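2-C-methyl-D-erythritol 4-phosphate cytidylyltransferase (Anaerococcus prevotii, PDB 4KT7) probably catalyses transfer of a cytidylyl group from CTP to 2-C-methyl-D-erythritol 4-phosphate, an early step of the DXP route to isoprenoid precursors. Local coordinates at residues K189-D192 with D193-F197; I218-Q221 with E222-I225. All blocks are in the same frame, centred on the assembly; numbering follows the deposited sequence.

Contact 1 and contact 2 are two local turns, each leading the chain into a helix, and they follow one another in sequence. Their centres lie 25 Å apart and their nearest atoms about 13 Å, so they do not touch. What they share is the dimer: both meet the second subunit, contact 1 through Thr143, Lys145 and Thr156 of that chain, contact 2 through Phe226, Ala229 and Arg233. The carboxylate of the buried Asp192 organises the first turn, while Asp223 in its capping box organises the second. A bound sodium ion lies about 13 Å from the side chain of Ser194 in contact 1.

Contact 1 (K189-D192 with D193-F197); sequences KVTD and DSQLF
An Asx turn joining Asp192 to Ser194 leads the loop after helix 173-184 into the short helix 196-199. Asp192 OD2 takes two bonds from the same residue: Ser194 OG, at 2.6 Å, comes in on the syn lone pair, while Ser194 N, 3.0 Å from Asp192 OD2, sits above the carboxylate plane. With chi1 at 71°, Asp192 CG is tucked in over the following peptides, and from there OD2 reaches forward to Ser194. One residue further on, Gln195 N reaches Asp192 O at 3.1 Å and closes the backbone turn.

Gln195 then runs back against the direction of the chain. Its side chain leaves with CG opposite the backbone N (chi1 -169°) and stays extended, crossing Thr191 at about a right angle. That carries OE1 to Thr191 N, 2.8 Å away, in an almost straight bond (170° at the hydrogen) directed nearly along the C=O axis. Thr191 OG1 also lies 3.1 Å from Gln195 OE1, close to Asp192 OD1 as well. Next to these bonds, Val190 CG1 rests on Leu196 CD2 at 3.5 Å, both side chains also packing on Tyr183 of helix 173-184.

Asp193 faces elsewhere, its OD1 hydrogen-bonded to Tyr180 OH and in a salt bridge with Arg88. Asp192 has further partners too: OD2 accepts from Gln169 NE2, and OD1 forms a salt bridge with Lys145 of the second subunit, which also bonds to Ser194 OG.

With OD2 held by the turn and Gln169, and OD1 by the neighbouring chain, the Asp192 carboxylate is probably fixed in rotation, and the shape of this loop is tied directly to the dimer interface.

Contact 2 (I218-Q221 with E222-I225); sequences ITTQ and EDII
Thr220 and Asp223 answer each other across the first turn of helix 221-231 in a capping box. Thr220, at the N-cap, accepts from Asp223 N through OG1 at 3.2 Å, and Asp223 OD2 receives Thr220 N in return, also at 3.2 Å and nearly straight (175°), though from above the carboxylate plane. The carboxylate can lean back over the preceding loop because Asp223 CG lies beside its own backbone N (chi1 -66°). The same OD2 offers its anti lone pair to Thr219 N, 3.2 Å away, and Thr219 OG1 adds a weak bond to it from alongside. Two neighbouring backbone N-H groups thus converge on one oxygen.

The tightly packed side is apolar. Ile218 is buried, and its CG2 branch meets Ile224 CG1 at 3.7 Å, the two side chains crossing at about a right angle. Beyond the pair, Ile218 packs on Ile32 and Pro114 and shares backbone hydrogen bonding with Val112, tying the loop to the body of the chain. Helical bonds take over from here, with Ile224 N on Thr220 O at 3.3 Å and Ile225 N on Gln221 O.

The loose, solvent side belongs to Gln221, which is exposed; its chain bends at chi2 (47°), so that Gln221 NE2 lies 3.6 Å from Ile225 CD1. Glu222 and Ile225 face the second subunit, packing on its Phe226 and Ala229. Glu222 OE1 makes a weak bond to Thr220 OG1, at 3.4 Å; the stronger partner of this carboxylate is Arg233 of the second subunit, in a salt bridge with OE2.

Asp223 thus ties down N-H groups of the loop while Thr220 satisfies one at the helix start. The Asp223 carboxylate, close to the N-terminal end of the helix, would probably be stabilised in its ionised form by the helix dipole.

Contact 1 (K189-D192 with D193-F197)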
loop_
_atom_site.group_PDB
_atom_site.type_symbol
_atom_site.label_atom_id
_atom_site.label_comp_id
_atom_site.label_asym_id
_atom_site.label_seq_id
_atom_site.Cartn_x
_atom_site.Cartn_y
_atom_site.Cartn_z
ATOM N N LYS A 189 21.909 4.035 4.641
ATOM C CA LYS A 189 20.675 3.568 5.274
ATOM C C LYS A 189 19.836 2.823 4.229
ATOM O O LYS A 189 19.598 3.340 3.140
ATOM C CB LYS A 189 19.914 4.746 5.892
ATOM C CG LYS A 189 20.179 6.082 5.203
ATOM C CD LYS A 189 19.802 7.269 6.093
ATOM C CE LYS A 189 19.841 8.589 5.314
ATOM N NZ LYS A 189 19.772 9.784 6.210
ATOM N N VAL A 190 19.428 1.593 4.539
ATOM C CA VAL A 190 18.693 0.782 3.578
ATOM C C VAL A 190 17.213 0.666 3.925
ATOM O O VAL A 190 16.827 0.742 5.095
ATOM C CB VAL A 190 19.283 -0.645 3.445
ATOM C CG1 VAL A 190 20.747 -0.578 3.068
ATOM C CG2 VAL A 190 19.089 -1.420 4.731
ATOM N N THR A 191 16.385 0.495 2.897
ATOM C CA THR A 191 14.959 0.260 3.101
ATOM C C THR A 191 14.723 -1.196 3.503
ATOM O O THR A 191 13.804 -1.485 4.261
ATOM C CB THR A 191 14.131 0.589 1.844
ATOM O OG1 THR A 191 14.619 -0.170 0.722
ATOM C CG2 THR A 191 14.213 2.070 1.538
ATOM N N ASP A 192 15.552 -2.104 2.976
ATOM C CA ASP A 192 15.466 -3.521 3.317
ATOM C C ASP A 192 16.770 -4.185 2.933
ATOM O O ASP A 192 17.615 -3.553 2.288
ATOM C CB ASP A 192 14.319 -4.184 2.559
ATOM C CG ASP A 192 14.611 -4.326 1.081
ATOM O OD1 ASP A 192 14.718 -3.283 0.381
ATOM O OD2 ASP A 192 14.725 -5.477 0.601
ATOM N N ASP A 193 16.942 -5.452 3.306
ATOM C CA ASP A 193 18.230 -6.105 3.090
ATOM C C ASP A 193 18.579 -6.227 1.618
ATOM O O ASP A 193 19.753 -6.206 1.263
ATOM C CB ASP A 193 18.278 -7.502 3.720
ATOM C CG ASP A 193 18.082 -7.478 5.220
ATOM O OD1 ASP A 193 18.497 -6.491 5.866
ATOM O OD2 ASP A 193 17.524 -8.462 5.757
ATOM N N SER A 194 17.577 -6.386 0.755
ATOM C CA SER A 194 17.900 -6.604 -0.657
ATOM C C SER A 194 18.432 -5.342 -1.324
ATOM O O SER A 194 19.082 -5.428 -2.365
ATOM C CB SER A 194 16.708 -7.153 -1.447
ATOM O OG SER A 194 15.757 -6.132 -1.697
ATOM N N GLN A 195 18.191 -4.175 -0.726
ATOM C CA GLN A 195 18.731 -2.936 -1.303
ATOM C C GLN A 195 20.251 -2.897 -1.130
ATOM O O GLN A 195 20.953 -2.136 -1.816
ATOM C CB GLN A 195 18.082 -1.681 -0.699
ATOM C CG GLN A 195 18.434 -0.393 -1.472
ATOM C CD GLN A 195 17.783 0.843 -0.894
ATOM O OE1 GLN A 195 17.484 0.899 0.301
ATOM N NE2 GLN A 195 17.553 1.846 -1.744
ATOM N N LEU A 196 20.772 -3.742 -0.239
ATOM C CA LEU A 196 22.222 -3.841 -0.084
ATOM C C LEU A 196 22.866 -4.157 -1.437
ATOM O O LEU A 196 23.979 -3.720 -1.734
ATOM C CB LEU A 196 22.584 -4.904 0.956
ATOM C CG LEU A 196 22.257 -4.526 2.411
ATOM C CD1 LEU A 196 22.621 -5.673 3.362
ATOM C CD2 LEU A 196 22.999 -3.268 2.819
ATOM N N PHE A 197 22.140 -4.881 -2.278
ATOM C CA PHE A 197 22.679 -5.281 -3.564
ATOM C C PHE A 197 22.896 -4.105 -4.489
ATOM O O PHE A 197 23.799 -4.130 -5.326
ATOM C CB PHE A 197 21.806 -6.366 -4.193
ATOM C CG PHE A 197 21.998 -7.704 -3.553
ATOM C CD1 PHE A 197 21.518 -7.949 -2.272
ATOM C CD2 PHE A 197 22.683 -8.710 -4.210
ATOM C CE1 PHE A 197 21.724 -9.180 -1.667
ATOM C CE2 PHE A 197 22.878 -9.941 -3.608
ATOM C CZ PHE A 197 22.404 -10.164 -2.329
#

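Contact 2 (I218-Q221 with E222-I225)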
loop_
_atom_site.group_PDB
_atom_site.type_symbol
_atom_site.label_atom_id
_atom_site.label_comp_id
_atom_site.label_asym_id
_atom_site.label_seq_id
_atom_site.Cartn_x
_atom_site.Cartn_y
_atom_site.Cartn_z
ATOM N N ILE A 218 1.591 -6.573 11.243
ATOM C CA ILE A 218 0.724 -6.201 12.364
ATOM C C ILE A 218 1.484 -5.377 13.398
ATOM O O ILE A 218 2.241 -5.932 14.196
ATOM C CB ILE A 218 0.140 -7.441 13.081
ATOM C CG1 ILE A 218 -0.474 -8.420 12.075
ATOM C CG2 ILE A 218 -0.877 -7.023 14.140
ATOM C CD1 ILE A 218 -1.538 -7.822 11.209
ATOM N N THR A 219 1.289 -4.060 13.388
ATOM C CA THR A 219 1.958 -3.188 14.358
ATOM C C THR A 219 1.004 -2.231 15.088
ATOM O O THR A 219 1.086 -2.069 16.308
ATOM C CB THR A 219 3.118 -2.390 13.714
ATOM O OG1 THR A 219 2.634 -1.670 12.577
ATOM C CG2 THR A 219 4.254 -3.332 13.278
ATOM N N THR A 220 0.091 -1.610 14.345
ATOM C CA THR A 220 -0.799 -0.597 14.919
ATOM C C THR A 220 -2.132 -1.197 15.345
ATOM O O THR A 220 -2.473 -2.311 14.949
ATOM C CB THR A 220 -1.080 0.546 13.918
ATOM O OG1 THR A 220 -2.014 0.087 12.930
ATOM C CG2 THR A 220 0.216 0.991 13.230
ATOM N N GLN A 221 -2.885 -0.444 16.143
ATOM C CA GLN A 221 -4.214 -0.865 16.564
ATOM C C GLN A 221 -5.119 -1.077 15.348
ATOM O O GLN A 221 -5.969 -1.970 15.342
ATOM C CB GLN A 221 -4.819 0.156 17.528
ATOM C CG GLN A 221 -6.100 -0.317 18.202
ATOM C CD GLN A 221 -5.983 -1.733 18.749
ATOM O OE1 GLN A 221 -5.032 -2.058 19.462
ATOM N NE2 GLN A 221 -6.948 -2.585 18.405
ATOM N N GLU A 222 -4.913 -0.262 14.315
ATOM C CA GLU A 222 -5.651 -0.396 13.058
ATOM C C GLU A 222 -5.403 -1.745 12.378
ATOM O O GLU A 222 -6.346 -2.371 11.889
ATOM C CB GLU A 222 -5.313 0.754 12.094
ATOM C CG GLU A 222 -6.061 2.059 12.363
ATOM C CD GLU A 222 -5.266 3.033 13.215
ATOM O OE1 GLU A 222 -4.089 2.741 13.526
ATOM O OE2 GLU A 222 -5.821 4.096 13.572
ATOM N N ASP A 223 -4.140 -2.180 12.344
ATOM C CA ASP A 223 -3.764 -3.461 11.731
ATOM C C ASP A 223 -4.458 -4.631 12.428
ATOM O O ASP A 223 -4.930 -5.556 11.773
ATOM C CB ASP A 223 -2.243 -3.667 11.770
ATOM C CG ASP A 223 -1.489 -2.666 10.908
ATOM O OD1 ASP A 223 -2.040 -2.227 9.880
ATOM O OD2 ASP A 223 -0.338 -2.324 11.258
ATOM N N ILE A 224 -4.533 -4.572 13.756
ATOM C CA ILE A 224 -5.187 -5.614 14.545
ATOM C C ILE A 224 -6.679 -5.711 14.215
ATOM O O ILE A 224 -7.204 -6.806 13.983
ATOM C CB ILE A 224 -4.966 -5.379 16.052
ATOM C CG1 ILE A 224 -3.495 -5.634 16.388
ATOM C CG2 ILE A 224 -5.869 -6.279 16.884
ATOM C CD1 ILE A 224 -3.103 -5.193 17.766
ATOM N N ILE A 225 -7.347 -4.559 14.181
ATOM C CA ILE A 225 -8.726 -4.479 13.714
ATOM C C ILE A 225 -8.840 -5.108 12.321
ATOM O O ILE A 225 -9.739 -5.904 12.064
ATOM C CB ILE A 225 -9.232 -3.007 13.678
ATOM C CG1 ILE A 225 -9.130 -2.352 15.061
ATOM C CG2 ILE A 225 -10.664 -2.924 13.162
ATOM C CD1 ILE A 225 -9.750 -3.159 16.188
#